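Local coordinates for NAD dependent epimerase/dehydratase family (uncultured archaeon MedDCM-OCT-S05-C57, PDB 5Y1F), which binds NAD+ as a single-chain enzyme and probably oxidises L-threonine at its side-chain hydroxyl, as a threonine dehydrogenase, at residues A[268-273]-A[316-320]; A[187-193]-A[201-206]; A[221-225]-A[288-294]. All coordinates share one frame; numbering follows the deposited sequence.

Contact 1: residues A[268-273]-A[316-320]; sequences EISAHV and TEEMI
Ile320 drives its CD1 methyl against the base of the His272 side chain, 3.4 Å from CB, and this is the tight part of the contact. The isoleucine reaches that far because its chain is stretched beyond CG1 (chi2 176°). Thr316, one helical turn earlier, adds its CG2 methyl 3.6 Å from His272 CD2, meeting the imidazole obliquely. Beside the threonine, Glu268 lends a methylene, CG 3.5 Å from Thr316 OG1; that hydroxyl has its polar partners in Tyr205 OH and in Ile312 O of its own helix. Next to this, Val273 CG2 and Ile320 CG2 pass each other in opposite directions at 4.1 Å, and Ile269 CG2 comes only loosely near CD1 of Ile320.

The side towards solvent, where Glu317 is exposed, is polar and sparsely packed: a single carboxylate oxygen, Glu317 OE2, comes 3.3 Å from His272 CE1, with the carboxylate and the imidazole turned 76° against each other. OE2 is 4.1 Å from ND1 of His272, so any attraction is probably weak and electrostatic.

This is helix packing remote from the NAD pocket: the end of helix 262-270 and the turn after it rest on helix 312-326, and helix 199-211 touches both through Tyr205.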
ATOM      1  N   GLU A 268      13.687   0.680  19.740  1.00 11.54           N
ATOM      2  CA  GLU A 268      14.487  -0.054  18.756  1.00 11.80           C
ATOM      3  C   GLU A 268      15.441   0.854  18.024  1.00 12.43           C
ATOM      4  O   GLU A 268      16.650   0.538  17.876  1.00 13.54           O
ATOM      5  CB  GLU A 268      13.564  -0.788  17.788  1.00 13.44           C
ATOM      6  CG  GLU A 268      14.307  -1.769  16.918  1.00 16.07           C
ATOM      7  CD  GLU A 268      14.853  -2.958  17.699  1.00 18.96           C
ATOM      8  OE1 GLU A 268      14.189  -3.417  18.652  1.00 28.62           O
ATOM      9  OE2 GLU A 268      15.897  -3.486  17.284  1.00 35.73           O
ATOM     10  N   ILE A 269      14.981   2.009  17.601  1.00 10.56           N
ATOM     11  CA  ILE A 269      15.828   2.927  16.889  1.00 12.93           C
ATOM     12  C   ILE A 269      16.925   3.469  17.792  1.00 13.08           C
ATOM     13  O   ILE A 269      18.101   3.549  17.369  1.00 15.06           O
ATOM     14  CB  ILE A 269      14.996   4.069  16.315  1.00 11.33           C
ATOM     15  CG1 ILE A 269      14.103   3.532  15.206  1.00 11.09           C
ATOM     16  CG2 ILE A 269      15.902   5.197  15.796  1.00 12.92           C
ATOM     17  CD1 ILE A 269      13.084   4.541  14.713  1.00 11.41           C
ATOM     18  N   SER A 270      16.592   3.724  19.053  1.00 12.79           N
ATOM     19  CA  SER A 270      17.550   4.273  20.012  1.00 14.67           C
ATOM     20  C   SER A 270      18.677   3.308  20.324  1.00 17.08           C
ATOM     21  O   SER A 270      19.720   3.750  20.848  1.00 19.87           O
ATOM     22  CB  SER A 270      16.832   4.624  21.319  1.00 15.40           C
ATOM     23  OG  SER A 270      16.034   5.748  21.158  1.00 18.81           O
ATOM     24  N   ALA A 271      18.479   2.021  20.104  1.00 15.73           N
ATOM     25  CA  ALA A 271      19.573   1.053  20.262  1.00 19.23           C
ATOM     26  C   ALA A 271      20.681   1.282  19.225  1.00 22.75           C
ATOM     27  O   ALA A 271      21.772   0.704  19.366  1.00 26.30           O
ATOM     28  CB  ALA A 271      19.061  -0.376  20.175  1.00 21.71           C
ATOM     29  N   HIS A 272      20.417   2.090  18.193  1.00 17.33           N
ATOM     30  CA  HIS A 272      21.354   2.309  17.092  1.00 20.85           C
ATOM     31  C   HIS A 272      21.777   3.763  16.964  1.00 23.30           C
ATOM     32  O   HIS A 272      22.896   4.057  16.511  1.00 24.79           O
ATOM     33  CB  HIS A 272      20.717   1.892  15.766  1.00 24.86           C
ATOM     34  CG  HIS A 272      20.443   0.432  15.670  1.00 30.64           C
ATOM     35  ND1 HIS A 272      21.441  -0.495  15.448  1.00 37.63           N
ATOM     36  CD2 HIS A 272      19.310  -0.277  15.875  1.00 29.21           C
ATOM     37  CE1 HIS A 272      20.930  -1.711  15.517  1.00 39.18           C
ATOM     38  NE2 HIS A 272      19.636  -1.608  15.762  1.00 41.87           N
ATOM     39  N   VAL A 273      20.841   4.668  17.218  1.00 21.51           N
ATOM     40  CA  VAL A 273      21.026   6.083  16.981  1.00 22.84           C
ATOM     41  C   VAL A 273      20.507   6.865  18.182  1.00 26.19           C
ATOM     42  O   VAL A 273      19.504   6.492  18.788  1.00 25.04           O
ATOM     43  CB  VAL A 273      20.295   6.510  15.690  1.00 30.84           C
ATOM     44  CG1 VAL A 273      20.072   8.012  15.632  1.00 32.38           C
ATOM     45  CG2 VAL A 273      21.113   6.067  14.481  1.00 31.17           C
ATOM     46  N   THR A 316      14.909  -2.365  10.930  1.00  9.51           N
ATOM     47  CA  THR A 316      15.667  -1.223  11.505  1.00  9.70           C
ATOM     48  C   THR A 316      17.102  -1.107  10.916  1.00 10.99           C
ATOM     49  O   THR A 316      17.543  -0.062  10.607  1.00 11.80           O
ATOM     50  CB  THR A 316      15.658  -1.300  13.041  1.00 10.21           C
ATOM     51  OG1 THR A 316      14.327  -1.107  13.500  1.00 16.65           O
ATOM     52  CG2 THR A 316      16.506  -0.235  13.636  1.00  6.41           C
ATOM     53  N   GLU A 317      17.771  -2.229  10.778  1.00 12.26           N
ATOM     54  CA  GLU A 317      19.108  -2.238  10.197  1.00 14.40           C
ATOM     55  C   GLU A 317      19.057  -1.689   8.758  1.00 13.03           C
ATOM     56  O   GLU A 317      19.880  -0.911   8.395  1.00 13.52           O
ATOM     57  CB  GLU A 317      19.632  -3.669  10.227  1.00 16.06           C
ATOM     58  CG  GLU A 317      20.133  -4.078  11.584  1.00 27.43           C
ATOM     59  CD  GLU A 317      21.491  -3.487  11.937  1.00 37.45           C
ATOM     60  OE1 GLU A 317      22.110  -2.767  11.151  1.00 43.53           O
ATOM     61  OE2 GLU A 317      21.920  -3.728  13.044  1.00 43.10           O
ATOM     62  N   GLU A 318      18.092  -2.115   7.961  1.00 11.99           N
ATOM     63  CA  GLU A 318      18.025  -1.636   6.570  1.00 12.57           C
ATOM     64  C   GLU A 318      17.769  -0.145   6.553  1.00 12.07           C
ATOM     65  O   GLU A 318      18.324   0.623   5.765  1.00 12.01           O
ATOM     66  CB  GLU A 318      16.916  -2.345   5.797  1.00 16.40           C
ATOM     67  CG  GLU A 318      17.251  -3.744   5.338  1.00 19.81           C
ATOM     68  CD  GLU A 318      18.153  -3.794   4.116  1.00 21.94           C
ATOM     69  OE1 GLU A 318      18.638  -2.732   3.624  1.00 20.96           O
ATOM     70  OE2 GLU A 318      18.458  -4.945   3.698  1.00 28.52           O
ATOM     71  N   MET A 319      16.784   0.282   7.333  1.00 10.01           N
ATOM     72  CA  MET A 319      16.401   1.681   7.343  1.00 10.02           C
ATOM     73  C   MET A 319      17.579   2.554   7.771  1.00 10.95           C
ATOM     74  O   MET A 319      17.908   3.587   7.134  1.00 10.52           O
ATOM     75  CB  MET A 319      15.233   1.906   8.304  1.00  9.27           C
ATOM     76  CG  MET A 319      13.916   1.328   7.863  1.00  9.80           C
ATOM     77  SD  MET A 319      13.213   2.095   6.397  1.00  9.32           S
ATOM     78  CE  MET A 319      12.693   3.639   7.077  1.00  9.62           C
ATOM     79  N   ILE A 320      18.156   2.223   8.922  1.00 10.95           N
ATOM     80  CA  ILE A 320      19.191   3.083   9.468  1.00 11.78           C
ATOM     81  C   ILE A 320      20.434   3.108   8.576  1.00 11.24           C
ATOM     82  O   ILE A 320      21.010   4.197   8.333  1.00 12.48           O
ATOM     83  CB  ILE A 320      19.545   2.706  10.926  1.00 13.57           C
ATOM     84  CG1 ILE A 320      18.347   3.024  11.820  1.00 14.13           C
ATOM     85  CG2 ILE A 320      20.830   3.435  11.377  1.00 14.41           C
ATOM     86  CD1 ILE A 320      18.519   2.613  13.250  1.00 17.88           C
TER

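Contact 2: residues A[187-193]-A[201-206]; sequences ISWKHKP and AVEMYF
Pro193 and Phe206 meet in a CH-pi contact, the proline CD standing 3.8 Å from the ring centroid of Phe206 and only 8° off its normal. Backbone oxygens also approach this ring: Ser188 O lies in its plane, at the edge by CE1, while Trp189 O and His191 O come obliquely, each 3.5 Å from Phe206 CZ. Lys192 folds back to join them: bends at chi2 (-58°) and chi3 (-84°) lay its chain beside the ring, and NZ ends near the ring plane, 3.7 Å from Phe206 CE2.

Apolar packing continues towards the N-terminal end of the helix. Val202 divides its two methyls, CG1 packing on Pro193 CB and CG2 lying 3.7 Å from Ile187 CA. Ile187 also sends CD1 to Ala201 CB at 3.7 Å; the isoleucine and Tyr205 side chains cross at about a right angle, Ile187 CG2 lying near Tyr205 CE2. On the outer side, the methylene CG of Glu203 rests 3.6 Å from Pro193 CB.

Strand 178-187 belongs to the central, mainly parallel sheet of the NAD-binding Rossmann-type fold, and residues 187-193 carry the chain from its end towards helix 199-211, which packs back on that connection.

Several polar groups find their partners beyond the two segments. Ser188 OG is hydrogen-bonded to NE2 of Gln30, an NAD+-binding residue, and the carboxylate of Glu203 to Tyr214 OH. Ser188 N, by contrast, is buried here without a partner. The His191 side chain lies about 4 Å from the bound NAD (nearest atoms).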
ATOM      1  N   ILE A 187       6.548   0.581   5.669  1.00  7.27           N
ATOM      2  CA  ILE A 187       7.719   1.364   6.053  1.00  7.54           C
ATOM      3  C   ILE A 187       8.798   1.178   5.003  1.00  7.41           C
ATOM      4  O   ILE A 187       9.069   0.063   4.568  1.00  8.50           O
ATOM      5  CB  ILE A 187       8.239   0.880   7.419  1.00  8.21           C
ATOM      6  CG1 ILE A 187       7.181   1.169   8.502  1.00  8.79           C
ATOM      7  CG2 ILE A 187       9.553   1.507   7.787  1.00  8.06           C
ATOM      8  CD1 ILE A 187       7.383   0.430   9.818  1.00  9.16           C
ATOM      9  N   SER A 188       9.366   2.285   4.537  1.00  7.60           N
ATOM     10  CA  SER A 188      10.391   2.266   3.516  1.00  8.13           C
ATOM     11  C   SER A 188      11.256   3.502   3.691  1.00  8.33           C
ATOM     12  O   SER A 188      10.820   4.474   4.315  1.00  9.22           O
ATOM     13  CB  SER A 188       9.759   2.270   2.123  1.00  8.79           C
ATOM     14  OG  SER A 188       9.080   3.504   1.902  1.00  9.17           O
ATOM     15  N   TRP A 189      12.436   3.455   3.067  1.00  8.83           N
ATOM     16  CA  TRP A 189      13.358   4.618   3.044  1.00  9.06           C
ATOM     17  C   TRP A 189      13.508   5.216   1.687  1.00 10.42           C
ATOM     18  O   TRP A 189      13.986   6.354   1.598  1.00 11.71           O
ATOM     19  CB  TRP A 189      14.700   4.266   3.634  1.00 10.18           C
ATOM     20  CG  TRP A 189      15.393   3.132   2.921  1.00 10.32           C
ATOM     21  CD1 TRP A 189      15.302   1.824   3.178  1.00 10.56           C
ATOM     22  CD2 TRP A 189      16.200   3.263   1.753  1.00 12.03           C
ATOM     23  NE1 TRP A 189      16.008   1.103   2.257  1.00 12.35           N
ATOM     24  CE2 TRP A 189      16.536   1.972   1.340  1.00 11.48           C
ATOM     25  CE3 TRP A 189      16.641   4.359   1.005  1.00 11.67           C
ATOM     26  CZ2 TRP A 189      17.381   1.729   0.228  1.00 13.08           C
ATOM     27  CZ3 TRP A 189      17.442   4.125  -0.117  1.00 12.98           C
ATOM     28  CH2 TRP A 189      17.790   2.814  -0.487  1.00 13.65           C
ATOM     29  N   LYS A 190      13.129   4.556   0.623  1.00 10.55           N
ATOM     30  CA  LYS A 190      13.367   5.102  -0.729  1.00 11.61           C
ATOM     31  C   LYS A 190      12.479   6.254  -1.127  1.00 12.61           C
ATOM     32  O   LYS A 190      12.794   6.995  -2.047  1.00 17.60           O
ATOM     33  CB  LYS A 190      13.232   4.045  -1.794  1.00 12.71           C
ATOM     34  CG  LYS A 190      14.398   3.086  -1.838  1.00 14.73           C
ATOM     35  CD  LYS A 190      14.289   2.196  -3.061  1.00 17.85           C
ATOM     36  CE  LYS A 190      15.571   1.430  -3.266  1.00 19.35           C
ATOM     37  NZ  LYS A 190      15.421   0.510  -4.430  1.00 21.73           N
ATOM     38  N   HIS A 191      11.362   6.438  -0.440  1.00 12.45           N
ATOM     39  CA  HIS A 191      10.448   7.533  -0.697  1.00 12.43           C
ATOM     40  C   HIS A 191      10.342   8.414   0.550  1.00 14.50           C
ATOM     41  O   HIS A 191      10.359   7.905   1.680  1.00 17.09           O
ATOM     42  CB  HIS A 191       9.110   6.893  -1.031  1.00 13.79           C
ATOM     43  CG  HIS A 191       8.112   7.862  -1.570  1.00 15.91           C
ATOM     44  ND1 HIS A 191       7.974   8.143  -2.904  1.00 17.28           N
ATOM     45  CD2 HIS A 191       7.078   8.468  -0.953  1.00 22.96           C
ATOM     46  CE1 HIS A 191       6.957   8.972  -3.073  1.00 15.78           C
ATOM     47  NE2 HIS A 191       6.362   9.137  -1.913  1.00 23.10           N
ATOM     48  N   LYS A 192      10.310   9.723   0.358  1.00 13.48           N
ATOM     49  CA  LYS A 192      10.101  10.626   1.479  1.00 15.83           C
ATOM     50  C   LYS A 192       8.729  10.388   2.088  1.00 15.73           C
ATOM     51  O   LYS A 192       7.737  10.090   1.366  1.00 16.45           O
ATOM     52  CB  LYS A 192      10.225  12.111   1.070  1.00 19.94           C
ATOM     53  CG  LYS A 192      11.558  12.540   0.473  1.00 24.47           C
ATOM     54  CD  LYS A 192      12.704  12.262   1.412  1.00 26.86           C
ATOM     55  CE  LYS A 192      12.904  13.361   2.451  1.00 32.41           C
ATOM     56  NZ  LYS A 192      14.256  13.288   3.102  1.00 32.64           N
ATOM     57  N   PRO A 193       8.654  10.500   3.417  1.00 15.26           N
ATOM     58  CA  PRO A 193       7.331  10.299   4.011  1.00 16.10           C
ATOM     59  C   PRO A 193       6.292  11.313   3.594  1.00 15.96           C
ATOM     60  O   PRO A 193       6.601  12.487   3.422  1.00 18.80           O
ATOM     61  CB  PRO A 193       7.596  10.373   5.516  1.00 17.94           C
ATOM     62  CG  PRO A 193       8.907  11.074   5.670  1.00 18.30           C
ATOM     63  CD  PRO A 193       9.698  10.793   4.416  1.00 16.92           C
ATOM     64  N   ALA A 201       5.993   6.012  11.609  1.00  9.85           N
ATOM     65  CA  ALA A 201       7.073   5.047  11.727  1.00 10.37           C
ATOM     66  C   ALA A 201       8.207   5.422  10.751  1.00 11.07           C
ATOM     67  O   ALA A 201       9.394   5.614  11.173  1.00 12.54           O
ATOM     68  CB  ALA A 201       6.564   3.626  11.548  1.00 12.16           C
ATOM     69  N   VAL A 202       7.875   5.778   9.527  1.00  9.36           N
ATOM     70  CA  VAL A 202       8.867   6.201   8.582  1.00  9.48           C
ATOM     71  C   VAL A 202       9.546   7.474   9.059  1.00  9.21           C
ATOM     72  O   VAL A 202      10.781   7.576   9.045  1.00 10.30           O
ATOM     73  CB  VAL A 202       8.281   6.347   7.169  1.00 10.73           C
ATOM     74  CG1 VAL A 202       9.265   6.947   6.211  1.00 11.48           C
ATOM     75  CG2 VAL A 202       7.845   4.998   6.638  1.00 13.27           C
ATOM     76  N   GLU A 203       8.750   8.463   9.430  1.00  9.74           N
ATOM     77  CA  GLU A 203       9.312   9.751   9.876  1.00  9.56           C
ATOM     78  C   GLU A 203      10.220   9.610  11.059  1.00  9.37           C
ATOM     79  O   GLU A 203      11.260  10.294  11.159  1.00 11.69           O
ATOM     80  CB  GLU A 203       8.209  10.745  10.199  1.00 10.93           C
ATOM     81  CG  GLU A 203       7.356  11.167   9.030  1.00 11.20           C
ATOM     82  CD  GLU A 203       6.230  12.134   9.384  1.00 12.15           C
ATOM     83  OE1 GLU A 203       5.508  12.518   8.435  1.00 13.92           O
ATOM     84  OE2 GLU A 203       6.079  12.456  10.586  1.00 12.42           O
ATOM     85  N   MET A 204       9.931   8.685  11.944  1.00  9.29           N
ATOM     86  CA  MET A 204      10.725   8.523  13.145  1.00  9.77           C
ATOM     87  C   MET A 204      12.122   8.104  12.675  1.00  9.73           C
ATOM     88  O   MET A 204      13.136   8.590  13.219  1.00  9.78           O
ATOM     89  CB  MET A 204      10.118   7.463  14.077  1.00 10.07           C
ATOM     90  CG  MET A 204      10.727   7.504  15.419  1.00 10.43           C
ATOM     91  SD  MET A 204      10.082   6.237  16.547  1.00 11.82           S
ATOM     92  CE  MET A 204       8.490   6.964  16.976  1.00 13.95           C
ATOM     93  N   TYR A 205      12.224   7.140  11.742  1.00  9.09           N
ATOM     94  CA  TYR A 205      13.536   6.767  11.246  1.00  9.30           C
ATOM     95  C   TYR A 205      14.261   7.955  10.590  1.00  9.76           C
ATOM     96  O   TYR A 205      15.458   8.173  10.849  1.00 10.53           O
ATOM     97  CB  TYR A 205      13.403   5.628  10.219  1.00  9.18           C
ATOM     98  CG  TYR A 205      13.144   4.264  10.765  1.00  9.34           C
ATOM     99  CD1 TYR A 205      14.151   3.535  11.376  1.00 10.03           C
ATOM    100  CD2 TYR A 205      11.893   3.663  10.665  1.00  9.39           C
ATOM    101  CE1 TYR A 205      13.969   2.199  11.769  1.00 10.44           C
ATOM    102  CE2 TYR A 205      11.674   2.383  11.137  1.00 10.54           C
ATOM    103  CZ  TYR A 205      12.730   1.636  11.628  1.00  9.35           C
ATOM    104  OH  TYR A 205      12.511   0.357  12.056  1.00  9.84           O
ATOM    105  N   PHE A 206      13.588   8.604   9.659  1.00 10.27           N
ATOM    106  CA  PHE A 206      14.215   9.701   8.939  1.00 10.57           C
ATOM    107  C   PHE A 206      14.745  10.766   9.889  1.00 10.94           C
ATOM    108  O   PHE A 206      15.898  11.215   9.774  1.00 12.11           O
ATOM    109  CB  PHE A 206      13.252  10.354   7.946  1.00 10.26           C
ATOM    110  CG  PHE A 206      13.174   9.687   6.584  1.00 11.12           C
ATOM    111  CD1 PHE A 206      12.558   8.464   6.388  1.00 11.94           C
ATOM    112  CD2 PHE A 206      13.657  10.339   5.465  1.00 12.58           C
ATOM    113  CE1 PHE A 206      12.443   7.901   5.109  1.00 12.97           C
ATOM    114  CE2 PHE A 206      13.483   9.809   4.189  1.00 14.63           C
ATOM    115  CZ  PHE A 206      12.894   8.580   4.010  1.00 13.75           C
TER

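Contact 3: residues A[221-225]-A[288-294]; sequences NTRLP and ADTWPIS
Ala288 O accepts a 3.1 Å hydrogen bond from Trp291 N, which closes a type I beta turn at the end of helix 284-288, and the same oxygen has Leu224 CD2 beside it at 3.8 Å. Leu224 fits into the bend of this turn. Its CD1 methyl faces Ala288 CB, while CD2 lies 3.8 Å from Trp291 CB, and both methyls lie near Trp291 CE3, CD1 approaching the indole obliquely. Thr222 CG2, two residues earlier, touches the same Ala288 CB and extends the apolar patch.

Further along, the two backbones run close. Pro225 CD is 3.2 Å from Pro292 O and its CG 3.6 Å from Ile293 O; the prolyl nitrogen has no hydrogen to give, so the strand presents C-H groups to these carbonyls. Ile293 O instead finds a hydrogen-bond partner in Ser259 OG.

Arg223 supplies the outer flank. Its first two torsions are both near 180° (chi1 and chi2 -179°), which carries CD across the isoleucine, 3.4 Å from Ile293 CG2, before the chain bends at chi3. The guanidinium then continues past the contact to a salt bridge with Glu264.

Trp291 also reaches towards the cofactor pocket, its side chain about 5 Å from that of Tyr156, an NAD+-binding residue, and about 7 Å from the bound NAD (nearest atoms). Strand 223-228 lies between strands 178-187 and 258-261 in the large mixed sheet, and the loop joining helices 284-288 and 298-304 folds across its beginning, with Tyr200 of helix 199-211 touching Thr222 and Leu224.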
ATOM      1  N   ASN A 221       1.721   5.043  22.790  0.50  9.95           N
ATOM      2  CA  ASN A 221       1.211   3.687  22.807  0.50 11.92           C
ATOM      3  C   ASN A 221       0.523   3.270  21.513  0.50  9.92           C
ATOM      4  O   ASN A 221       0.150   2.084  21.416  0.50 10.11           O
ATOM      5  CB  ASN A 221       0.260   3.486  23.978  0.50 14.66           C
ATOM      6  CG  ASN A 221      -0.940   4.364  23.885  0.50 23.05           C
ATOM      7  OD1 ASN A 221      -0.878   5.543  24.230  0.50 26.08           O
ATOM      8  ND2 ASN A 221      -2.026   3.828  23.342  0.50 27.13           N
ATOM      9  N   THR A 222       0.427   4.168  20.522  1.00  7.61           N
ATOM     10  CA  THR A 222      -0.295   3.856  19.273  1.00  8.20           C
ATOM     11  C   THR A 222       0.347   2.639  18.646  1.00  8.30           C
ATOM     12  O   THR A 222       1.567   2.586  18.498  1.00  9.02           O
ATOM     13  CB  THR A 222      -0.222   5.047  18.331  1.00  8.62           C
ATOM     14  OG1 THR A 222      -0.770   6.198  18.987  1.00 10.10           O
ATOM     15  CG2 THR A 222      -0.999   4.766  17.044  1.00  9.09           C
ATOM     16  N   ARG A 223      -0.470   1.624  18.350  1.00  8.35           N
ATOM     17  CA  ARG A 223       0.029   0.314  17.987  1.00  9.68           C
ATOM     18  C   ARG A 223      -0.802  -0.121  16.782  1.00  8.28           C
ATOM     19  O   ARG A 223      -2.009  -0.269  16.865  1.00  9.97           O
ATOM     20  CB  ARG A 223      -0.215  -0.611  19.167  1.00 10.48           C
ATOM     21  CG  ARG A 223       0.263  -2.030  18.984  1.00 12.39           C
ATOM     22  CD  ARG A 223      -0.052  -2.876  20.206  1.00 13.52           C
ATOM     23  NE  ARG A 223       0.581  -2.394  21.429  1.00 13.84           N
ATOM     24  CZ  ARG A 223       1.855  -2.604  21.725  1.00 14.19           C
ATOM     25  NH1 ARG A 223       2.612  -3.423  21.007  1.00 14.09           N
ATOM     26  NH2 ARG A 223       2.382  -1.989  22.766  1.00 14.03           N
ATOM     27  N   LEU A 224      -0.133  -0.310  15.657  1.00  8.89           N
ATOM     28  CA  LEU A 224      -0.789  -0.658  14.391  1.00  8.12           C
ATOM     29  C   LEU A 224      -0.019  -1.784  13.715  1.00  8.31           C
ATOM     30  O   LEU A 224       1.198  -1.967  13.948  1.00 10.30           O
ATOM     31  CB  LEU A 224      -0.822   0.523  13.460  1.00  9.62           C
ATOM     32  CG  LEU A 224      -1.696   1.678  13.869  1.00 10.13           C
ATOM     33  CD1 LEU A 224      -1.569   2.867  12.961  1.00 10.80           C
ATOM     34  CD2 LEU A 224      -3.162   1.237  13.952  1.00 10.93           C
ATOM     35  N   PRO A 225      -0.697  -2.551  12.871  1.00  7.74           N
ATOM     36  CA  PRO A 225      -0.031  -3.526  12.017  1.00  7.84           C
ATOM     37  C   PRO A 225       0.892  -2.791  11.035  1.00  6.97           C
ATOM     38  O   PRO A 225       0.500  -1.818  10.413  1.00  7.66           O
ATOM     39  CB  PRO A 225      -1.191  -4.191  11.278  1.00  8.87           C
ATOM     40  CG  PRO A 225      -2.410  -3.856  12.020  1.00  8.65           C
ATOM     41  CD  PRO A 225      -2.130  -2.500  12.593  1.00  7.91           C
ATOM     42  N   ALA A 288      -5.978   6.493  13.542  1.00  9.01           N
ATOM     43  CA  ALA A 288      -5.292   5.322  14.048  1.00  9.30           C
ATOM     44  C   ALA A 288      -6.029   4.607  15.145  1.00  8.89           C
ATOM     45  O   ALA A 288      -6.030   3.362  15.230  1.00  9.95           O
ATOM     46  CB  ALA A 288      -3.868   5.715  14.537  1.00 10.40           C
ATOM     47  N   ASP A 289      -6.680   5.364  16.023  1.00  9.06           N
ATOM     48  CA  ASP A 289      -7.393   4.802  17.159  1.00 10.91           C
ATOM     49  C   ASP A 289      -8.527   3.882  16.702  1.00 10.26           C
ATOM     50  O   ASP A 289      -8.945   3.012  17.490  1.00 12.13           O
ATOM     51  CB  ASP A 289      -8.079   5.921  17.996  1.00 11.71           C
ATOM     52  CG  ASP A 289      -7.161   6.746  18.860  1.00 16.12           C
ATOM     53  OD1 ASP A 289      -6.018   6.358  19.021  1.00 17.46           O
ATOM     54  OD2 ASP A 289      -7.686   7.806  19.334  1.00 22.08           O
ATOM     55  N   THR A 290      -9.033   4.041  15.475  1.00  8.79           N
ATOM     56  CA  THR A 290     -10.178   3.246  15.004  1.00  9.30           C
ATOM     57  C   THR A 290      -9.753   1.983  14.297  1.00  8.30           C
ATOM     58  O   THR A 290     -10.600   1.236  13.847  1.00  8.80           O
ATOM     59  CB  THR A 290     -11.101   4.052  14.081  1.00  9.38           C
ATOM     60  OG1 THR A 290     -10.489   4.227  12.802  1.00  9.35           O
ATOM     61  CG2 THR A 290     -11.495   5.407  14.734  1.00 11.28           C
ATOM     62  N   TRP A 291      -8.450   1.742  14.187  1.00  8.08           N
ATOM     63  CA  TRP A 291      -7.906   0.595  13.442  1.00  7.91           C
ATOM     64  C   TRP A 291      -7.458  -0.509  14.389  1.00  8.52           C
ATOM     65  O   TRP A 291      -7.144  -0.250  15.550  1.00  8.65           O
ATOM     66  CB  TRP A 291      -6.717   1.014  12.561  1.00  8.34           C
ATOM     67  CG  TRP A 291      -7.062   1.920  11.431  1.00  8.50           C
ATOM     68  CD1 TRP A 291      -8.314   2.225  10.971  1.00  7.89           C
ATOM     69  CD2 TRP A 291      -6.160   2.555  10.563  1.00  9.54           C
ATOM     70  NE1 TRP A 291      -8.226   3.053   9.889  1.00  8.73           N
ATOM     71  CE2 TRP A 291      -6.911   3.269   9.597  1.00  9.84           C
ATOM     72  CE3 TRP A 291      -4.766   2.630  10.513  1.00 12.08           C
ATOM     73  CZ2 TRP A 291      -6.304   4.023   8.585  1.00 10.29           C
ATOM     74  CZ3 TRP A 291      -4.166   3.311   9.429  1.00 14.43           C
ATOM     75  CH2 TRP A 291      -4.948   4.062   8.539  1.00 13.81           C
ATOM     76  N   PRO A 292      -7.340  -1.748  13.865  1.00  8.30           N
ATOM     77  CA  PRO A 292      -6.845  -2.829  14.676  1.00  8.82           C
ATOM     78  C   PRO A 292      -5.378  -2.662  15.058  1.00  8.43           C
ATOM     79  O   PRO A 292      -4.636  -1.860  14.482  1.00  9.31           O
ATOM     80  CB  PRO A 292      -6.983  -4.081  13.777  1.00 11.98           C
ATOM     81  CG  PRO A 292      -7.781  -3.696  12.637  1.00 12.38           C
ATOM     82  CD  PRO A 292      -7.820  -2.207  12.549  1.00 10.94           C
ATOM     83  N   ILE A 293      -4.982  -3.433  16.035  1.00  8.10           N
ATOM     84  CA  ILE A 293      -3.590  -3.537  16.426  1.00  8.56           C
ATOM     85  C   ILE A 293      -2.832  -4.600  15.620  1.00  8.04           C
ATOM     86  O   ILE A 293      -1.619  -4.481  15.425  1.00  8.86           O
ATOM     87  CB  ILE A 293      -3.532  -3.861  17.943  1.00 13.31           C
ATOM     88  CG1 ILE A 293      -3.933  -2.658  18.810  1.00 14.80           C
ATOM     89  CG2 ILE A 293      -2.291  -4.627  18.367  1.00 17.67           C
ATOM     90  CD1 ILE A 293      -3.641  -1.335  18.225  1.00 22.80           C
ATOM     91  N   SER A 294      -3.528  -5.682  15.255  1.00  8.00           N
ATOM     92  CA  SER A 294      -2.883  -6.788  14.574  1.00  8.07           C
ATOM     93  C   SER A 294      -3.919  -7.558  13.769  1.00  8.00           C
ATOM     94  O   SER A 294      -5.109  -7.400  14.007  1.00  8.17           O
ATOM     95  CB  SER A 294      -2.189  -7.704  15.592  1.00  9.73           C
ATOM     96  OG  SER A 294      -3.109  -8.260  16.473  1.00 10.17           O
TER

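Overall arrangement
From the N terminus, contact 2 comes first and is the most local: it closes a short loop between strand 178-187 and helix 199-211. Contact 3 opens next, at 221-225, but before it closes at 288-294 the chain has already begun contact 1 at 268-273, which is completed only at 316-320. Contacts 1 and 3 therefore cross. Contact 1 joins the end of helix 262-270 to the C-terminal helix 312-326. It touches contact 2, their centres 12 Å apart: Met319 lies against Ser188 and Tyr205, joining the helices to the loop beside the cofactor. Contact 3, about 7 Å from contact 2 at the nearest atoms, ties the loop after helix 284-288 to the central sheet.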